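Local coordinates for protein type VI secretion system component (PDB 2P5Z) that is a component of the type VI secretion system, probably of its spike, and resembles the phage T4 tail proteins gp27 and gp5, at residues Glu162-Tyr167 against Leu172-Arg177; Glu136-Glu141 against Thr419-Tyr424. All blocks are in the same frame, centred on the assembly; numbering follows the deposited sequence.

Contact 1: Glu162-Tyr167 against Leu172-Arg177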
loop_
_atom_site.group_PDB
_atom_site.type_symbol
_atom_site.label_atom_id
_atom_site.label_comp_id
_atom_site.label_asym_id
_atom_site.label_seq_id
_atom_site.Cartn_x
_atom_site.Cartn_y
_atom_site.Cartn_z
ATOM N N GLU A 162 11.999 25.874 17.052
ATOM C CA GLU A 162 13.143 25.641 17.897
ATOM C C GLU A 162 13.961 24.469 17.387
ATOM O O GLU A 162 15.136 24.626 17.081
ATOM C CB GLU A 162 12.696 25.409 19.334
ATOM C CG GLU A 162 13.809 25.613 20.325
ATOM C CD GLU A 162 13.675 24.728 21.543
ATOM O OE1 GLU A 162 12.526 24.412 21.945
ATOM O OE2 GLU A 162 14.731 24.355 22.109
ATOM N N GLN A 163 13.332 23.302 17.294
ATOM C CA GLN A 163 13.974 22.107 16.762
ATOM C C GLN A 163 13.054 21.399 15.756
ATOM O O GLN A 163 11.850 21.281 15.975
ATOM C CB GLN A 163 14.347 21.130 17.881
ATOM C CG GLN A 163 15.244 21.704 18.943
ATOM C CD GLN A 163 15.766 20.665 19.906
ATOM O OE1 GLN A 163 16.953 20.342 19.895
ATOM N NE2 GLN A 163 14.892 20.145 20.746
ATOM N N VAL A 164 13.630 20.921 14.654
ATOM C CA VAL A 164 12.868 20.200 13.639
ATOM C C VAL A 164 13.685 19.001 13.218
ATOM O O VAL A 164 14.810 19.152 12.745
ATOM C CB VAL A 164 12.576 21.076 12.400
ATOM C CG1 VAL A 164 12.083 20.211 11.212
ATOM C CG2 VAL A 164 11.548 22.160 12.723
ATOM N N MET A 165 13.130 17.811 13.423
ATOM C CA MET A 165 13.834 16.565 13.109
ATOM C C MET A 165 13.510 15.986 11.709
ATOM O O MET A 165 12.344 15.887 11.310
ATOM C CB MET A 165 13.498 15.506 14.166
ATOM C CG MET A 165 14.573 14.450 14.307
ATOM S SD MET A 165 14.164 13.080 15.412
ATOM C CE MET A 165 15.765 12.848 16.107
ATOM N N GLN A 166 14.549 15.595 10.984
ATOM C CA GLN A 166 14.412 14.759 9.796
ATOM C C GLN A 166 14.924 13.369 10.168
ATOM O O GLN A 166 16.109 13.187 10.435
ATOM C CB GLN A 166 15.234 15.332 8.635
ATOM C CG GLN A 166 15.409 14.406 7.434
ATOM C CD GLN A 166 16.111 15.076 6.249
ATOM O OE1 GLN A 166 16.600 16.204 6.349
ATOM N NE2 GLN A 166 16.169 14.370 5.126
ATOM N N TYR A 167 14.030 12.391 10.218
ATOM C CA TYR A 167 14.440 11.026 10.536
ATOM C C TYR A 167 13.777 10.033 9.572
ATOM O O TYR A 167 12.550 10.024 9.430
ATOM C CB TYR A 167 14.119 10.695 12.003
ATOM C CG TYR A 167 14.590 9.325 12.464
ATOM C CD1 TYR A 167 13.748 8.202 12.409
ATOM C CD2 TYR A 167 15.874 9.146 12.935
ATOM C CE1 TYR A 167 14.182 6.953 12.822
ATOM C CE2 TYR A 167 16.322 7.899 13.342
ATOM C CZ TYR A 167 15.475 6.810 13.297
ATOM O OH TYR A 167 15.947 5.582 13.722
ATOM N N LEU A 172 13.639 14.997 -0.396
ATOM C CA LEU A 172 12.418 15.429 -1.094
ATOM C C LEU A 172 11.177 15.245 -0.239
ATOM O O LEU A 172 10.368 16.160 -0.127
ATOM C CB LEU A 172 12.234 14.728 -2.458
ATOM C CG LEU A 172 11.068 15.248 -3.334
ATOM C CD1 LEU A 172 11.104 16.775 -3.485
ATOM C CD2 LEU A 172 11.016 14.585 -4.696
ATOM N N THR A 173 11.040 14.077 0.377
ATOM C CA THR A 173 9.897 13.805 1.223
ATOM C C THR A 173 9.865 14.788 2.389
ATOM O O THR A 173 8.811 15.398 2.662
ATOM C CB THR A 173 9.933 12.379 1.742
ATOM O OG1 THR A 173 10.044 11.487 0.633
ATOM C CG2 THR A 173 8.667 12.047 2.550
ATOM N N PHE A 174 11.034 14.985 3.017
ATOM C CA PHE A 174 11.163 15.877 4.172
ATOM C C PHE A 174 10.736 17.302 3.853
ATOM O O PHE A 174 9.882 17.887 4.554
ATOM C CB PHE A 174 12.608 15.875 4.687
ATOM C CG PHE A 174 12.828 16.762 5.885
ATOM C CD1 PHE A 174 12.053 16.609 7.039
ATOM C CD2 PHE A 174 13.806 17.744 5.861
ATOM C CE1 PHE A 174 12.237 17.428 8.127
ATOM C CE2 PHE A 174 14.009 18.562 6.963
ATOM C CZ PHE A 174 13.226 18.406 8.093
ATOM N N VAL A 175 11.319 17.836 2.781
ATOM C CA VAL A 175 11.027 19.189 2.329
ATOM C C VAL A 175 9.552 19.365 1.979
ATOM O O VAL A 175 8.914 20.329 2.425
ATOM C CB VAL A 175 11.945 19.584 1.150
ATOM C CG1 VAL A 175 11.381 20.759 0.380
ATOM C CG2 VAL A 175 13.362 19.916 1.670
ATOM N N SER A 176 9.000 18.397 1.241
ATOM C CA SER A 176 7.622 18.476 0.769
ATOM C C SER A 176 6.656 18.401 1.937
ATOM O O SER A 176 5.680 19.159 1.976
ATOM C CB SER A 176 7.325 17.374 -0.244
ATOM O OG SER A 176 8.289 17.363 -1.289
ATOM N N ARG A 177 6.954 17.523 2.904
ATOM C CA ARG A 177 6.174 17.439 4.140
ATOM C C ARG A 177 6.142 18.768 4.901
ATOM O O ARG A 177 5.059 19.238 5.283
ATOM C CB ARG A 177 6.699 16.336 5.047
ATOM C CG ARG A 177 5.917 16.226 6.340
ATOM C CD ARG A 177 6.214 14.953 7.143
ATOM N NE ARG A 177 7.596 14.841 7.617
ATOM C CZ ARG A 177 8.122 15.535 8.636
ATOM N NH1 ARG A 177 7.399 16.434 9.307
ATOM N NH2 ARG A 177 9.391 15.330 8.977
#
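Q166 lies along one face of the F174 ring: CB covers the middle, CG and CD the CG-CD2 side. CB sits 3.5 Å from the centroid of the F174 ring and only 6° off the ring normal, a CH-pi contact over the centre. With CG anti to the backbone N (chi1 168°) and the chain extended beyond it, the glutamine runs on across the ring: Q166 CG is 3.8 Å from F174 CG, and Q166 CD is 3.5 Å from F174 CD2. The terminal amide is stacked on the ring with its plane 19° from the ring plane; its OE1 branch lies beside F174 CD2 and CE2, and Q166 NE2 ends 3.9 Å from F174 CB. Glutamine suits this buried place because its methylenes and flat amide cover the ring while its polar end is satisfied beyond it: OE1 accepts from K421 NZ, and NE2 donates to E169 O and D171 OD1. The contact closes a short strand-turn-helix unit of the phage-hub-like (GPD) region, in which strand 161-166, paired antiparallel with 124-127, leads into helix 171-182. At the ring's edge, near its plane, V164 CG1 reaches F174 CZ at 3.8 Å; the branched valine points toward the helix, and I134 of helix 131-140 packs against both residues. M165 turns its side chain the other way but offers its carbonyl, whose O approaches F174 CE1 to 3.5 Å. The same M165 O lies at the edge of the R177 guanidinium, 3.8 Å from NH2, while R177 NE makes a salt bridge with E169 in the connecting turn.

Contact 2: Glu136-Glu141 against Thr419-Tyr424; sequences EKILRE and TWKPGY
K421 NZ is held by two oxygens, Y126 OH and Q166 OE1, and rests 3.6 Å from I138 CD1. The lysine chain, extended beyond CG, crosses the isoleucine at about a right angle; its length lets the ammonium travel from an outer loop to these two acceptors, and I138, from the inner side of helix 131-140, supplies an apolar neighbour. The loop between strands 409-412 and 426-429 of the OB domain contains a type II beta turn from K421 to Y424, closed by Y424 N to K421 O at 3.0 Å, with P422 and G423 at its corners; the positive phi of G423 (75°) favours glycine. The contact brings that domain against the hub-like region. Nearer the surface Y424 comes toward the helix end with its hydroxyl leading: its long flat ring, which meets that of Y126, carries a polar tip to the surface side chains, and Y424 OH stands 3.1 Å from E141 OE2, the carboxylate and ring planes 36° apart. K137 also reaches this hydroxyl, but the modelled place of its ammonium is doubtful. Within the helix R140 NE makes a salt bridge at 2.6 Å to the anti lone pair of E136 OE2, one turn earlier.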
loop_
_atom_site.group_PDB
_atom_site.type_symbol
_atom_site.label_atom_id
_atom_site.label_comp_id
_atom_site.label_asym_id
_atom_site.label_seq_id
_atom_site.Cartn_x
_atom_site.Cartn_y
_atom_site.Cartn_z
ATOM N N GLU A 136 15.559 26.099 2.168
ATOM C CA GLU A 136 16.731 26.713 1.550
ATOM C C GLU A 136 18.081 26.057 1.931
ATOM O O GLU A 136 18.951 25.865 1.068
ATOM C CB GLU A 136 16.763 28.213 1.805
ATOM C CG GLU A 136 17.886 28.857 1.045
ATOM C CD GLU A 136 17.759 30.344 0.915
ATOM O OE1 GLU A 136 16.652 30.869 1.177
ATOM O OE2 GLU A 136 18.775 30.974 0.526
ATOM N N LYS A 137 18.235 25.683 3.201
ATOM C CA LYS A 137 19.431 24.954 3.633
ATOM C C LYS A 137 19.589 23.654 2.893
ATOM O O LYS A 137 20.654 23.402 2.348
ATOM C CB LYS A 137 19.435 24.669 5.136
ATOM C CG LYS A 137 19.896 25.809 6.003
ATOM C CD LYS A 137 20.075 25.324 7.438
ATOM C CE LYS A 137 21.307 25.943 8.100
ATOM N NZ LYS A 137 22.508 25.056 7.889
ATOM N N ILE A 138 18.532 22.839 2.857
ATOM C CA ILE A 138 18.569 21.547 2.147
ATOM C C ILE A 138 18.948 21.713 0.663
ATOM O O ILE A 138 19.796 20.970 0.138
ATOM C CB ILE A 138 17.216 20.840 2.255
ATOM C CG1 ILE A 138 16.944 20.426 3.700
ATOM C CG2 ILE A 138 17.169 19.599 1.359
ATOM C CD1 ILE A 138 17.101 18.953 3.914
ATOM N N LEU A 139 18.340 22.716 0.021
ATOM C CA LEU A 139 18.669 23.097 -1.354
ATOM C C LEU A 139 20.135 23.482 -1.536
ATOM O O LEU A 139 20.835 22.893 -2.385
ATOM C CB LEU A 139 17.741 24.217 -1.851
ATOM C CG LEU A 139 16.304 23.700 -2.063
ATOM C CD1 LEU A 139 15.310 24.776 -2.469
ATOM C CD2 LEU A 139 16.311 22.564 -3.071
ATOM N N ARG A 140 20.609 24.422 -0.712
ATOM C CA ARG A 140 21.976 24.936 -0.851
ATOM C C ARG A 140 23.083 23.999 -0.364
ATOM O O ARG A 140 24.107 23.856 -1.031
ATOM C CB ARG A 140 22.115 26.294 -0.179
ATOM C CG ARG A 140 21.209 27.381 -0.757
ATOM C CD ARG A 140 21.528 28.659 -0.075
ATOM N NE ARG A 140 20.802 29.835 -0.537
ATOM C CZ ARG A 140 21.188 30.590 -1.561
ATOM N NH1 ARG A 140 20.477 31.655 -1.881
ATOM N NH2 ARG A 140 22.269 30.274 -2.274
ATOM N N GLU A 141 22.879 23.341 0.772
ATOM C CA GLU A 141 23.961 22.554 1.367
ATOM C C GLU A 141 24.206 21.235 0.675
ATOM O O GLU A 141 25.222 21.062 0.021
ATOM C CB GLU A 141 23.758 22.395 2.871
ATOM C CG GLU A 141 23.667 23.753 3.524
ATOM C CD GLU A 141 23.301 23.730 4.976
ATOM O OE1 GLU A 141 23.068 24.827 5.520
ATOM O OE2 GLU A 141 23.248 22.639 5.584
ATOM N N THR A 419 24.926 8.399 10.097
ATOM C CA THR A 419 23.595 8.609 9.543
ATOM C C THR A 419 23.103 10.027 9.835
ATOM O O THR A 419 22.043 10.436 9.365
ATOM C CB THR A 419 22.597 7.574 10.104
ATOM O OG1 THR A 419 22.618 7.615 11.537
ATOM C CG2 THR A 419 22.976 6.172 9.650
ATOM N N TRP A 420 23.895 10.768 10.605
ATOM C CA TRP A 420 23.559 12.125 11.010
ATOM C C TRP A 420 24.406 13.155 10.275
ATOM O O TRP A 420 25.621 13.001 10.175
ATOM C CB TRP A 420 23.681 12.282 12.538
ATOM C CG TRP A 420 22.688 11.418 13.255
ATOM C CD1 TRP A 420 22.865 10.118 13.643
ATOM C CD2 TRP A 420 21.347 11.766 13.621
ATOM N NE1 TRP A 420 21.718 9.643 14.246
ATOM C CE2 TRP A 420 20.772 10.634 14.239
ATOM C CE3 TRP A 420 20.587 12.927 13.502
ATOM C CZ2 TRP A 420 19.461 10.623 14.716
ATOM C CZ3 TRP A 420 19.272 12.918 13.983
ATOM C CH2 TRP A 420 18.726 11.768 14.568
ATOM N N LYS A 421 23.749 14.188 9.745
ATOM C CA LYS A 421 24.434 15.325 9.136
ATOM C C LYS A 421 25.317 16.039 10.171
ATOM O O LYS A 421 24.915 16.179 11.330
ATOM C CB LYS A 421 23.415 16.294 8.521
ATOM C CG LYS A 421 22.740 15.769 7.252
ATOM C CD LYS A 421 21.676 16.733 6.721
ATOM C CE LYS A 421 20.659 16.021 5.825
ATOM N NZ LYS A 421 19.403 16.813 5.675
ATOM N N PRO A 422 26.536 16.452 9.762
ATOM C CA PRO A 422 27.523 17.121 10.616
ATOM C C PRO A 422 26.977 18.342 11.349
ATOM O O PRO A 422 26.458 19.269 10.721
ATOM C CB PRO A 422 28.602 17.563 9.625
ATOM C CG PRO A 422 28.503 16.594 8.502
ATOM C CD PRO A 422 27.044 16.266 8.387
ATOM N N GLY A 423 27.073 18.315 12.677
ATOM C CA GLY A 423 26.605 19.418 13.521
ATOM C C GLY A 423 25.096 19.490 13.645
ATOM O O GLY A 423 24.544 20.483 14.130
ATOM N N TYR A 424 24.426 18.434 13.198
ATOM C CA TYR A 424 22.984 18.380 13.242
ATOM C C TYR A 424 22.537 17.188 14.071
ATOM O O TYR A 424 21.412 16.709 13.926
ATOM C CB TYR A 424 22.417 18.273 11.834
ATOM C CG TYR A 424 22.487 19.527 11.005
ATOM C CD1 TYR A 424 23.417 19.658 9.992
ATOM C CD2 TYR A 424 21.594 20.561 11.204
ATOM C CE1 TYR A 424 23.471 20.789 9.210
ATOM C CE2 TYR A 424 21.634 21.705 10.435
ATOM C CZ TYR A 424 22.571 21.819 9.431
ATOM O OH TYR A 424 22.611 22.965 8.645
#

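Contact 1 and contact 2 have centres 11 Å apart and share a polar joint: Q166 OE1 and K421 NZ lie 2.9 Å apart, probably a hydrogen bond. The amide that covers the F174 ring in 162-167/172-177 thus also receives the lysine of 419-424. I138 CD1 lies beside the joint, 3.7 Å from Q166 OE1, and I138 CG2 meets V175 CG2 at 3.8 Å. Separately, on the far side of strand 161-166, M165 CE packs 3.5 Å from W420 CH2. Contact 1 is local and buried, whereas contact 2 spans 277 intervening residues and brings the OB-domain loop onto the same strand-helix unit.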